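Local coordinates for glycosylation Associate Protein 2 (Streptococcus agalactiae serotype V, PDB 6OYC) that probably takes part, within the Gap1-Gap2-Gap3 complex, in the glycosylation and export of serine-rich repeat adhesins by the accessory Sec system, at residues Pro89-His93 / Arg109-Ser113; Gln130-Lys134 / Ser306-Phe310; Asp145-Val149 / Leu160-Phe164; Asp292-Thr298 / Leu510-Arg516. One frame throughout, in Å; residues are numbered along the deposited sequence.

Contact 1 (Pro89-His93 / Arg109-Ser113)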
loop_
_atom_site.group_PDB
_atom_site.type_symbol
_atom_site.label_atom_id
_atom_site.label_comp_id
_atom_site.label_asym_id
_atom_site.label_seq_id
_atom_site.Cartn_x
_atom_site.Cartn_y
_atom_site.Cartn_z
ATOM N N PRO B 89 -16.202 -19.453 -4.021
ATOM C CA PRO B 89 -17.047 -19.279 -2.833
ATOM C C PRO B 89 -16.268 -19.516 -1.549
ATOM O O PRO B 89 -15.458 -20.445 -1.448
ATOM C CB PRO B 89 -18.152 -20.325 -3.025
ATOM C CG PRO B 89 -18.154 -20.595 -4.484
ATOM C CD PRO B 89 -16.724 -20.514 -4.900
ATOM N N LYS B 90 -16.498 -18.629 -0.575
ATOM C CA LYS B 90 -15.881 -18.790 0.734
ATOM C C LYS B 90 -16.353 -20.082 1.399
ATOM O O LYS B 90 -15.584 -20.732 2.111
ATOM C CB LYS B 90 -16.174 -17.563 1.610
ATOM C CG LYS B 90 -15.781 -17.738 3.079
ATOM C CD LYS B 90 -15.781 -16.422 3.869
ATOM C CE LYS B 90 -14.359 -15.874 4.093
ATOM N NZ LYS B 90 -13.525 -16.717 5.012
ATOM N N ASP B 91 -17.595 -20.490 1.142
ATOM C CA ASP B 91 -18.229 -21.616 1.818
ATOM C C ASP B 91 -17.924 -22.964 1.176
ATOM O O ASP B 91 -18.536 -23.962 1.557
ATOM C CB ASP B 91 -19.755 -21.405 1.886
ATOM C CG ASP B 91 -20.455 -21.577 0.520
ATOM O OD1 ASP B 91 -19.767 -21.745 -0.512
ATOM O OD2 ASP B 91 -21.713 -21.539 0.474
ATOM N N LYS B 92 -17.034 -23.020 0.193
ATOM C CA LYS B 92 -16.703 -24.264 -0.477
ATOM C C LYS B 92 -15.289 -24.689 -0.109
ATOM O O LYS B 92 -14.399 -23.846 0.056
ATOM C CB LYS B 92 -16.833 -24.115 -1.992
ATOM C CG LYS B 92 -18.261 -23.967 -2.490
ATOM C CD LYS B 92 -19.118 -25.180 -2.120
ATOM C CE LYS B 92 -20.584 -24.971 -2.506
ATOM N NZ LYS B 92 -21.526 -25.935 -1.861
ATOM N N HIS B 93 -15.089 -25.999 0.037
ATOM C CA HIS B 93 -13.772 -26.562 0.322
ATOM C C HIS B 93 -13.178 -27.131 -0.959
ATOM O O HIS B 93 -13.717 -28.085 -1.530
ATOM C CB HIS B 93 -13.825 -27.648 1.390
ATOM C CG HIS B 93 -12.466 -28.151 1.771
ATOM N ND1 HIS B 93 -11.631 -27.461 2.629
ATOM C CD2 HIS B 93 -11.772 -29.244 1.369
ATOM C CE1 HIS B 93 -10.491 -28.119 2.753
ATOM N NE2 HIS B 93 -10.551 -29.205 2.001
ATOM N N ARG B 109 -11.976 -15.096 -1.966
ATOM C CA ARG B 109 -13.158 -15.824 -1.543
ATOM C C ARG B 109 -14.295 -14.833 -1.342
ATOM O O ARG B 109 -14.111 -13.798 -0.697
ATOM C CB ARG B 109 -12.876 -16.605 -0.260
ATOM C CG ARG B 109 -11.736 -17.601 -0.405
ATOM C CD ARG B 109 -12.136 -18.765 -1.303
ATOM N NE ARG B 109 -11.252 -19.919 -1.131
ATOM C CZ ARG B 109 -11.619 -21.079 -0.583
ATOM N NH1 ARG B 109 -12.860 -21.264 -0.153
ATOM N NH2 ARG B 109 -10.740 -22.068 -0.482
ATOM N N TYR B 110 -15.456 -15.137 -1.915
ATOM C CA TYR B 110 -16.609 -14.254 -1.856
ATOM C C TYR B 110 -17.749 -14.977 -1.162
ATOM O O TYR B 110 -17.748 -16.208 -1.039
ATOM C CB TYR B 110 -17.050 -13.810 -3.256
ATOM C CG TYR B 110 -17.599 -14.950 -4.087
ATOM C CD1 TYR B 110 -16.763 -15.751 -4.871
ATOM C CD2 TYR B 110 -18.952 -15.236 -4.079
ATOM C CE1 TYR B 110 -17.289 -16.796 -5.642
ATOM C CE2 TYR B 110 -19.473 -16.270 -4.818
ATOM C CZ TYR B 110 -18.639 -17.051 -5.601
ATOM O OH TYR B 110 -19.216 -18.073 -6.327
ATOM N N ASP B 111 -18.737 -14.192 -0.735
ATOM C CA ASP B 111 -19.889 -14.695 0.010
ATOM C C ASP B 111 -20.954 -15.132 -0.985
ATOM O O ASP B 111 -21.666 -14.303 -1.561
ATOM C CB ASP B 111 -20.421 -13.634 0.964
ATOM C CG ASP B 111 -21.686 -14.073 1.674
ATOM O OD1 ASP B 111 -22.084 -15.257 1.531
ATOM O OD2 ASP B 111 -22.281 -13.225 2.378
ATOM N N SER B 112 -21.101 -16.446 -1.158
ATOM C CA SER B 112 -22.060 -16.932 -2.137
ATOM C C SER B 112 -23.491 -16.634 -1.730
ATOM O O SER B 112 -24.410 -16.882 -2.512
ATOM C CB SER B 112 -21.881 -18.434 -2.367
ATOM O OG SER B 112 -22.236 -19.156 -1.210
ATOM N N SER B 113 -23.707 -16.127 -0.524
ATOM C CA SER B 113 -25.045 -15.701 -0.160
ATOM C C SER B 113 -25.414 -14.359 -0.789
ATOM O O SER B 113 -26.604 -14.066 -0.942
ATOM C CB SER B 113 -25.156 -15.645 1.365
ATOM O OG SER B 113 -26.275 -14.885 1.766
HETATM O O HOH W 1 -21.592 -21.792 -2.283
HETATM O O HOH W 2 -19.830 -18.570 0.274
#
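Lys90 N gives its hydrogen to Tyr110 O over 2.8 Å with an N-H...O angle of 164°, the straightest bond between Pro89-His93 and Arg109-Ser113. A second grip comes from Arg109, whose NH1 reaches Lys92 O at 3.0 Å with a C=O...N angle near straight, while a weaker, more bent bond runs from the same nitrogen to Pro89 O. One guanidinium nitrogen is thus shared by two carbonyls of the type I turn Pro89-Lys92. Arg109 can do this because its chain bends at chi2 (-70°), which brings NH1 back to the carbonyls of the turn. Further along, two waters join the loops: one accepts from both Asp91 N and Ser112 N, and the other donates to Asp91 OD1 while hydrogen-bonding Ser112 OG.

The backbone bond belongs to a parallel bridge of Pro89 with Tyr110, CA atoms 5.1 Å apart, where strand 86-89 meets 108-110, the outermost strand of a five-stranded parallel sheet. The chain passes between these adjacent parallel strands through helix 96-104, a beta-alpha-beta crossover with the turn at its start.

Packing lies on the buried side. Pro89 CA sits over one face of the Tyr110 ring, 4.0 Å from the centroid and 20° off the normal, a CH-pi contact displaced toward the rim. The proline ring runs alongside, its CG 3.7 Å from Tyr110 CZ. Beyond them the phenol oxygen makes a weak bond to Leu65 O, and the ring also touches Phe87 and Thr66. On the exposed side, Lys90 CB rests 3.9 Å from Arg109 CB.

Contact 2 (Gln130-Lys134 / Ser306-Phe310)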
loop_
_atom_site.group_PDB
_atom_site.type_symbol
_atom_site.label_atom_id
_atom_site.label_comp_id
_atom_site.label_asym_id
_atom_site.label_seq_id
_atom_site.Cartn_x
_atom_site.Cartn_y
_atom_site.Cartn_z
ATOM N N GLN B 130 -3.685 2.689 -9.150
ATOM C CA GLN B 130 -3.864 2.951 -7.731
ATOM C C GLN B 130 -3.781 4.454 -7.529
ATOM O O GLN B 130 -3.104 5.143 -8.297
ATOM C CB GLN B 130 -2.782 2.247 -6.899
ATOM C CG GLN B 130 -1.383 2.461 -7.479
ATOM C CD GLN B 130 -0.252 1.808 -6.682
ATOM O OE1 GLN B 130 -0.396 1.490 -5.493
ATOM N NE2 GLN B 130 0.891 1.618 -7.339
ATOM N N TYR B 131 -4.473 4.963 -6.504
ATOM C CA TYR B 131 -4.276 6.361 -6.121
ATOM C C TYR B 131 -4.740 6.617 -4.695
ATOM O O TYR B 131 -5.739 6.061 -4.233
ATOM C CB TYR B 131 -5.001 7.356 -7.037
ATOM C CG TYR B 131 -4.524 8.787 -6.792
ATOM C CD1 TYR B 131 -3.207 9.162 -7.077
ATOM C CD2 TYR B 131 -5.364 9.740 -6.224
ATOM C CE1 TYR B 131 -2.752 10.452 -6.839
ATOM C CE2 TYR B 131 -4.920 11.051 -5.992
ATOM C CZ TYR B 131 -3.610 11.396 -6.301
ATOM O OH TYR B 131 -3.143 12.676 -6.067
ATOM N N GLY B 132 -4.016 7.502 -4.027
ATOM C CA GLY B 132 -4.461 8.074 -2.773
ATOM C C GLY B 132 -3.717 9.363 -2.530
ATOM O O GLY B 132 -2.670 9.619 -3.134
ATOM N N GLU B 133 -4.277 10.190 -1.649
ATOM C CA GLU B 133 -3.590 11.392 -1.201
ATOM C C GLU B 133 -4.227 11.847 0.103
ATOM O O GLU B 133 -5.266 11.335 0.528
ATOM C CB GLU B 133 -3.614 12.494 -2.270
ATOM C CG GLU B 133 -4.941 13.195 -2.443
ATOM C CD GLU B 133 -4.880 14.297 -3.509
ATOM O OE1 GLU B 133 -4.284 14.076 -4.576
ATOM O OE2 GLU B 133 -5.432 15.388 -3.288
ATOM N N LYS B 134 -3.562 12.794 0.748
ATOM C CA LYS B 134 -3.927 13.255 2.080
ATOM C C LYS B 134 -4.426 14.698 2.033
ATOM O O LYS B 134 -3.885 15.529 1.301
ATOM C CB LYS B 134 -2.728 13.149 3.043
ATOM C CG LYS B 134 -2.521 11.744 3.619
ATOM C CD LYS B 134 -1.114 11.519 4.085
ATOM C CE LYS B 134 -0.194 11.155 2.909
ATOM N NZ LYS B 134 1.184 10.901 3.398
ATOM N N SER B 306 4.468 11.572 -1.854
ATOM C CA SER B 306 3.244 12.214 -1.371
ATOM C C SER B 306 2.003 11.487 -1.870
ATOM O O SER B 306 1.056 11.267 -1.111
ATOM C CB SER B 306 3.190 13.684 -1.809
ATOM O OG SER B 306 4.409 14.341 -1.512
ATOM N N ALA B 307 1.975 11.143 -3.155
ATOM C CA ALA B 307 0.870 10.360 -3.688
ATOM C C ALA B 307 0.957 8.946 -3.135
ATOM O O ALA B 307 2.024 8.329 -3.151
ATOM C CB ALA B 307 0.910 10.345 -5.213
ATOM N N GLU B 308 -0.156 8.436 -2.628
ATOM C CA GLU B 308 -0.101 7.159 -1.933
ATOM C C GLU B 308 -0.043 5.987 -2.917
ATOM O O GLU B 308 -0.304 6.133 -4.115
ATOM C CB GLU B 308 -1.298 7.038 -0.989
ATOM C CG GLU B 308 -1.368 8.209 -0.027
ATOM C CD GLU B 308 -2.316 7.969 1.134
ATOM O OE1 GLU B 308 -3.033 6.924 1.154
ATOM O OE2 GLU B 308 -2.344 8.843 2.032
ATOM N N GLY B 309 0.321 4.817 -2.397
ATOM C CA GLY B 309 0.345 3.588 -3.168
ATOM C C GLY B 309 1.721 2.942 -3.170
ATOM O O GLY B 309 2.678 3.443 -2.581
ATOM N N PHE B 310 1.799 1.792 -3.846
ATOM C CA PHE B 310 3.045 1.025 -3.914
ATOM C C PHE B 310 3.955 1.517 -5.030
ATOM O O PHE B 310 3.510 1.761 -6.157
ATOM C CB PHE B 310 2.764 -0.454 -4.148
ATOM C CG PHE B 310 1.940 -1.089 -3.083
ATOM C CD1 PHE B 310 2.517 -1.460 -1.873
ATOM C CD2 PHE B 310 0.589 -1.324 -3.289
ATOM C CE1 PHE B 310 1.760 -2.040 -0.875
ATOM C CE2 PHE B 310 -0.183 -1.910 -2.304
ATOM C CZ PHE B 310 0.403 -2.281 -1.086
HETATM O O HOH W 3 -0.770 13.257 -0.030
HETATM O O HOH W 4 1.768 9.488 0.895
#
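Gln130 and Phe310 meet through a two-bond clasp: Gln130 OE1 accepts from Phe310 N at 2.8 Å, and Gln130 NE2 donates to Phe310 O at 2.9 Å. The second bond lies in the carbonyl plane on a lone pair, whereas the first is tilted 32° from the amide's carbonyl plane. With CG between the backbone N and carbonyl carbon (chi1 47°) and the chain extended beyond it, the amide reaches the loop backbone directly. Packing is close here, Gln130 OE1 lying 3.2 Å from Gly309 CA. Next to it Glu308 N gives to Gly132 O at 2.8 Å, straight at the hydrogen (170°) but from above the carbonyl plane.

The other end is looser and wetter. Two waters connect Lys134 N and NZ with Ser306 O. Lys134 runs across the Glu308 side chain, but Lys134 NZ stays 4.3 Å from Glu308 OE2, too far for a salt bridge. His258 also bonds the carboxylate. The loop after strand 297-301 is therefore joined to the antiparallel sheet by backbone-directed bonds, while the ammonium is solvated by the carbonyls of Pro329 and Leu331 and the Glu308 carboxylate is probably balanced mainly by Arg260, all outside the two segments.

Contact 3 (Asp145-Val149 / Leu160-Phe164)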
loop_
_atom_site.group_PDB
_atom_site.type_symbol
_atom_site.label_atom_id
_atom_site.label_comp_id
_atom_site.label_asym_id
_atom_site.label_seq_id
_atom_site.Cartn_x
_atom_site.Cartn_y
_atom_site.Cartn_z
ATOM N N ASP B 145 -14.890 31.019 16.585
ATOM C CA ASP B 145 -15.197 31.345 17.970
ATOM C C ASP B 145 -14.875 30.195 18.921
ATOM O O ASP B 145 -15.394 30.174 20.043
ATOM C CB ASP B 145 -16.665 31.775 18.113
ATOM C CG ASP B 145 -17.646 30.662 17.790
ATOM O OD1 ASP B 145 -17.268 29.723 17.055
ATOM O OD2 ASP B 145 -18.800 30.729 18.265
ATOM N N PHE B 146 -14.029 29.246 18.501
ATOM C CA PHE B 146 -13.666 28.146 19.385
ATOM C C PHE B 146 -12.898 28.659 20.598
ATOM O O PHE B 146 -11.907 29.377 20.464
ATOM C CB PHE B 146 -12.826 27.101 18.655
ATOM C CG PHE B 146 -12.424 25.944 19.535
ATOM C CD1 PHE B 146 -13.387 25.215 20.220
ATOM C CD2 PHE B 146 -11.092 25.607 19.705
ATOM C CE1 PHE B 146 -13.026 24.160 21.040
ATOM C CE2 PHE B 146 -10.724 24.550 20.521
ATOM C CZ PHE B 146 -11.691 23.824 21.191
ATOM N N GLU B 147 -13.341 28.246 21.786
ATOM C CA GLU B 147 -12.855 28.770 23.059
ATOM C C GLU B 147 -11.644 28.010 23.600
ATOM O O GLU B 147 -10.908 28.550 24.433
ATOM C CB GLU B 147 -13.985 28.725 24.114
ATOM C CG GLU B 147 -15.378 29.214 23.648
ATOM C CD GLU B 147 -16.104 28.242 22.676
ATOM O OE1 GLU B 147 -15.635 27.081 22.534
ATOM O OE2 GLU B 147 -17.123 28.649 22.031
ATOM N N GLY B 148 -11.422 26.778 23.168
ATOM C CA GLY B 148 -10.395 25.955 23.761
ATOM C C GLY B 148 -8.998 26.272 23.275
ATOM O O GLY B 148 -8.722 27.328 22.700
ATOM N N VAL B 149 -8.110 25.323 23.502
ATOM C CA VAL B 149 -6.716 25.423 23.099
ATOM C C VAL B 149 -6.511 24.701 21.770
ATOM O O VAL B 149 -7.107 23.644 21.502
ATOM C CB VAL B 149 -5.776 24.873 24.192
ATOM C CG1 VAL B 149 -6.191 25.393 25.565
ATOM C CG2 VAL B 149 -5.771 23.389 24.198
ATOM N N LEU B 160 -6.974 19.758 19.641
ATOM C CA LEU B 160 -8.007 20.629 20.170
ATOM C C LEU B 160 -8.413 20.127 21.540
ATOM O O LEU B 160 -8.665 18.930 21.713
ATOM C CB LEU B 160 -9.222 20.667 19.249
ATOM C CG LEU B 160 -8.830 21.074 17.831
ATOM C CD1 LEU B 160 -9.722 20.431 16.778
ATOM C CD2 LEU B 160 -8.866 22.587 17.735
ATOM N N GLU B 161 -8.490 21.041 22.507
ATOM C CA GLU B 161 -8.874 20.672 23.863
ATOM C C GLU B 161 -9.845 21.690 24.446
ATOM O O GLU B 161 -9.602 22.898 24.361
ATOM C CB GLU B 161 -7.633 20.550 24.751
ATOM C CG GLU B 161 -7.941 20.204 26.190
ATOM C CD GLU B 161 -6.684 19.908 26.987
ATOM O OE1 GLU B 161 -5.569 20.187 26.484
ATOM O OE2 GLU B 161 -6.816 19.386 28.114
ATOM N N GLY B 162 -10.929 21.198 25.040
ATOM C CA GLY B 162 -11.868 22.064 25.751
ATOM C C GLY B 162 -13.262 21.451 25.802
ATOM O O GLY B 162 -13.417 20.228 25.858
ATOM N N GLN B 163 -14.255 22.330 25.801
ATOM C CA GLN B 163 -15.657 21.938 25.778
ATOM C C GLN B 163 -16.227 22.155 24.389
ATOM O O GLN B 163 -16.157 23.267 23.854
ATOM C CB GLN B 163 -16.454 22.728 26.807
ATOM C CG GLN B 163 -15.762 22.759 28.174
ATOM C CD GLN B 163 -16.491 21.946 29.229
ATOM O OE1 GLN B 163 -17.154 20.958 28.914
ATOM N NE2 GLN B 163 -16.367 22.356 30.491
ATOM N N PHE B 164 -16.833 21.108 23.830
ATOM C CA PHE B 164 -17.298 21.121 22.452
ATOM C C PHE B 164 -18.807 21.224 22.313
ATOM O O PHE B 164 -19.283 21.485 21.209
ATOM C CB PHE B 164 -16.770 19.874 21.724
ATOM C CG PHE B 164 -15.273 19.833 21.670
ATOM C CD1 PHE B 164 -14.583 20.493 20.658
ATOM C CD2 PHE B 164 -14.545 19.223 22.685
ATOM C CE1 PHE B 164 -13.196 20.501 20.637
ATOM C CE2 PHE B 164 -13.164 19.238 22.671
ATOM C CZ PHE B 164 -12.482 19.874 21.647
#
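Phe146 reaches across to Leu160, Glu161 and Phe164, its CB directed toward strand 157-165 with CG anti to the backbone N (chi1 180°). From CB and CG onward, the ring lies against its own loop, with Gly148 N 3.4 Å from the Phe146 ring plane, over the centre. The two sides of the ring have different neighbours: Phe146 CE1 meets Phe164 CE1 at 3.7 Å, and Phe146 CE2 meets Leu160 CD2 at 3.9 Å. At the tip, Phe146 CZ also touches Phe164 CE1 and comes 3.9 Å from Glu161 O. The Phe146 and Phe164 planes are only 20° apart, yet with centroids 5.5 Å from each other the rings are displaced, with little face shared.

This loop leads into a beta hairpin, strands 149-153 and 157-165. Val149 and Glu161 form its antiparallel hydrogen-bonded pair: Val149 N gives to Glu161 O at 3.0 Å, and Glu161 N returns a bond to Val149 O at 3.1 Å, both in the carbonyl plane. Their side chains lie side by side on one face of the sheet. The strand turns a corner at Gly162, whose backbone conformation would jam a CB against the preceding carbonyl O. Leu171 of strand 168-180 packs against Phe146, Leu160 and Phe164.

Contact 4 (Asp292-Thr298 / Leu510-Arg516)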
loop_
_atom_site.group_PDB
_atom_site.type_symbol
_atom_site.label_atom_id
_atom_site.label_comp_id
_atom_site.label_asym_id
_atom_site.label_seq_id
_atom_site.Cartn_x
_atom_site.Cartn_y
_atom_site.Cartn_z
ATOM N N ASP B 292 5.848 -17.892 -9.318
ATOM C CA ASP B 292 6.090 -19.316 -9.570
ATOM C C ASP B 292 6.368 -20.107 -8.300
ATOM O O ASP B 292 6.689 -21.294 -8.386
ATOM C CB ASP B 292 7.243 -19.526 -10.571
ATOM C CG ASP B 292 8.553 -18.865 -10.135
ATOM O OD1 ASP B 292 8.811 -18.729 -8.915
ATOM O OD2 ASP B 292 9.336 -18.482 -11.030
ATOM N N PHE B 293 6.260 -19.477 -7.132
ATOM C CA PHE B 293 6.374 -20.142 -5.837
ATOM C C PHE B 293 7.759 -20.741 -5.615
ATOM O O PHE B 293 7.934 -21.627 -4.770
ATOM C CB PHE B 293 5.309 -21.230 -5.666
ATOM C CG PHE B 293 3.891 -20.714 -5.555
ATOM C CD1 PHE B 293 3.193 -20.297 -6.684
ATOM C CD2 PHE B 293 3.233 -20.713 -4.329
ATOM C CE1 PHE B 293 1.869 -19.867 -6.594
ATOM C CE2 PHE B 293 1.905 -20.282 -4.230
ATOM C CZ PHE B 293 1.223 -19.861 -5.367
ATOM N N LYS B 294 8.720 -20.252 -6.345
ATOM C CA LYS B 294 10.072 -20.690 -6.202
ATOM C C LYS B 294 10.905 -19.552 -5.654
ATOM O O LYS B 294 10.648 -18.431 -5.916
ATOM C CB LYS B 294 10.582 -21.177 -7.538
ATOM C CG LYS B 294 9.697 -22.246 -8.106
ATOM C CD LYS B 294 10.358 -22.990 -9.223
ATOM C CE LYS B 294 9.356 -23.445 -10.240
ATOM N NZ LYS B 294 9.613 -22.741 -11.518
ATOM N N PRO B 295 11.934 -19.872 -4.899
ATOM C CA PRO B 295 12.812 -18.888 -4.275
ATOM C C PRO B 295 13.562 -18.026 -5.226
ATOM O O PRO B 295 13.838 -18.420 -6.304
ATOM C CB PRO B 295 13.793 -19.746 -3.534
ATOM C CG PRO B 295 13.062 -20.989 -3.255
ATOM C CD PRO B 295 12.252 -21.227 -4.468
ATOM N N PRO B 296 13.879 -16.828 -4.807
ATOM C CA PRO B 296 13.560 -16.361 -3.473
ATOM C C PRO B 296 12.392 -15.396 -3.445
ATOM O O PRO B 296 11.895 -15.042 -4.476
ATOM C CB PRO B 296 14.803 -15.604 -3.131
ATOM C CG PRO B 296 15.161 -14.974 -4.392
ATOM C CD PRO B 296 14.724 -15.864 -5.493
ATOM N N LEU B 297 11.966 -14.991 -2.259
ATOM C CA LEU B 297 10.920 -13.989 -2.129
ATOM C C LEU B 297 11.626 -12.630 -2.055
ATOM O O LEU B 297 12.471 -12.420 -1.226
ATOM C CB LEU B 297 10.040 -14.237 -0.927
ATOM C CG LEU B 297 9.201 -13.101 -0.375
ATOM C CD1 LEU B 297 8.204 -12.642 -1.388
ATOM C CD2 LEU B 297 8.502 -13.474 0.888
ATOM N N THR B 298 11.248 -11.721 -2.925
ATOM C CA THR B 298 11.906 -10.419 -3.002
ATOM C C THR B 298 10.983 -9.303 -2.513
ATOM O O THR B 298 9.912 -9.080 -3.088
ATOM C CB THR B 298 12.350 -10.146 -4.431
ATOM O OG1 THR B 298 11.202 -10.217 -5.290
ATOM C CG2 THR B 298 13.385 -11.180 -4.858
ATOM N N LEU B 510 19.883 -13.227 -8.535
ATOM C CA LEU B 510 18.946 -14.307 -8.825
ATOM C C LEU B 510 19.637 -15.437 -9.587
ATOM O O LEU B 510 19.311 -16.613 -9.387
ATOM C CB LEU B 510 17.747 -13.766 -9.613
ATOM C CG LEU B 510 16.831 -12.719 -8.956
ATOM C CD1 LEU B 510 15.806 -12.239 -9.950
ATOM C CD2 LEU B 510 16.137 -13.250 -7.715
ATOM N N SER B 511 20.613 -15.104 -10.435
ATOM C CA SER B 511 21.341 -16.135 -11.166
ATOM C C SER B 511 22.317 -16.875 -10.263
ATOM O O SER B 511 22.322 -18.110 -10.217
ATOM C CB SER B 511 22.084 -15.521 -12.345
ATOM O OG SER B 511 22.579 -16.546 -13.180
ATOM N N ASN B 512 23.142 -16.128 -9.524
ATOM C CA ASN B 512 24.216 -16.735 -8.747
ATOM C C ASN B 512 23.684 -17.637 -7.641
ATOM O O ASN B 512 24.242 -18.711 -7.387
ATOM C CB ASN B 512 25.103 -15.644 -8.141
ATOM C CG ASN B 512 25.951 -14.937 -9.171
ATOM O OD1 ASN B 512 26.089 -15.392 -10.307
ATOM N ND2 ASN B 512 26.523 -13.810 -8.781
ATOM N N ASP B 513 22.624 -17.213 -6.950
ATOM C CA ASP B 513 22.241 -17.844 -5.693
ATOM C C ASP B 513 20.943 -18.634 -5.759
ATOM O O ASP B 513 20.630 -19.342 -4.796
ATOM C CB ASP B 513 22.121 -16.796 -4.570
ATOM C CG ASP B 513 23.347 -15.882 -4.465
ATOM O OD1 ASP B 513 24.351 -16.137 -5.154
ATOM O OD2 ASP B 513 23.303 -14.895 -3.696
ATOM N N PHE B 514 20.179 -18.542 -6.851
ATOM C CA PHE B 514 18.899 -19.239 -6.918
ATOM C C PHE B 514 18.653 -19.869 -8.283
ATOM O O PHE B 514 17.565 -20.419 -8.512
ATOM C CB PHE B 514 17.756 -18.275 -6.529
ATOM C CG PHE B 514 17.896 -17.733 -5.127
ATOM C CD1 PHE B 514 17.446 -18.466 -4.040
ATOM C CD2 PHE B 514 18.537 -16.528 -4.896
ATOM C CE1 PHE B 514 17.603 -17.992 -2.756
ATOM C CE2 PHE B 514 18.701 -16.049 -3.610
ATOM C CZ PHE B 514 18.239 -16.773 -2.542
ATOM N N GLY B 515 19.630 -19.824 -9.182
ATOM C CA GLY B 515 19.532 -20.527 -10.438
ATOM C C GLY B 515 18.694 -19.838 -11.476
ATOM O O GLY B 515 18.379 -20.445 -12.506
ATOM N N ARG B 516 18.333 -18.590 -11.252
ATOM C CA ARG B 516 17.398 -17.905 -12.128
ATOM C C ARG B 516 18.184 -17.304 -13.287
ATOM O O ARG B 516 18.927 -16.332 -13.119
ATOM C CB ARG B 516 16.598 -16.880 -11.330
ATOM C CG ARG B 516 15.623 -17.569 -10.361
ATOM C CD ARG B 516 14.981 -16.606 -9.364
ATOM N NE ARG B 516 13.835 -17.203 -8.667
ATOM C CZ ARG B 516 12.621 -17.337 -9.200
ATOM N NH1 ARG B 516 12.391 -16.928 -10.443
ATOM N NH2 ARG B 516 11.637 -17.884 -8.495
#
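Pro295 and Phe514 have the nearest CA atoms of the two segments, 6.6 Å apart, where the loop entering strand 297-301, with a cis peptide before Pro296, passes the end of helix 495-514. There Gly515 leaves the helix with positive phi, and Arg516 N still bonds back to Leu510 O.

The turned-out Arg516 runs extended from CG to NE past Pro296 in the opposite direction, which carries its guanidinium to the loop. Arg516 NE donates to Pro295 O at 2.7 Å and 162°, close to the guanidinium plane. Arg516 NH2 meets Lys294 O at 2.8 Å, approaching from above that carbonyl plane rather than on a lone pair. The same Arg516 NH2 forms a salt bridge to Asp292 OD1 at 3.0 Å, using the syn lone pair, with carboxylate and guanidinium nearly coplanar at 23°. OD1 also accepts Lys294 N from its anti side, an Asx turn that holds the carboxylate facing the arginine; the bonds to OD2 are long and weak.

Beside this polar row, Pro296 CB rests over one face of Phe514, 3.7 Å from the ring centroid and 14° off the normal, a CH-pi contact. Pro296 CD touches Leu510 CD2, and Pro295 CB touches Phe514 CD1. His387 stands edge-to-face with Phe514.

Since three acceptors from Asp292, Lys294 and Pro295 lie at the edge of a single guanidinium, the charge of Arg516 is probably well compensated, which fixes the rotation of the guanidinium and probably helps to hold the chain beyond helix 495-514 against the loop that leads into the central sheet of the alpha/beta-hydrolase-like domain.

How the contacts relate
Contact 2 lies nearest the middle of the chain, its centre about 8 Å from the chain centre, while contacts 1, 3 and 4 are peripheral at about 26, 35 and 24 Å. All four are only partly buried. Contacts 2 and 3 both reach the antiparallel sheet holding strands 132-135 and 157-165, whereas in the mixed sheet contact 4 takes in the start of strand 297-301 and contact 2 the loop after it. Contact 1 lies at the edge of the parallel sheet and in the loops leaving it. In chemistry, contacts 1 and 4 each use an arginine on backbone carbonyls, but a salt bridge joins the two segments only in contact 4; contact 2 uses a glutamine amide, and contact 3 relies on strand pairing and aromatic packing.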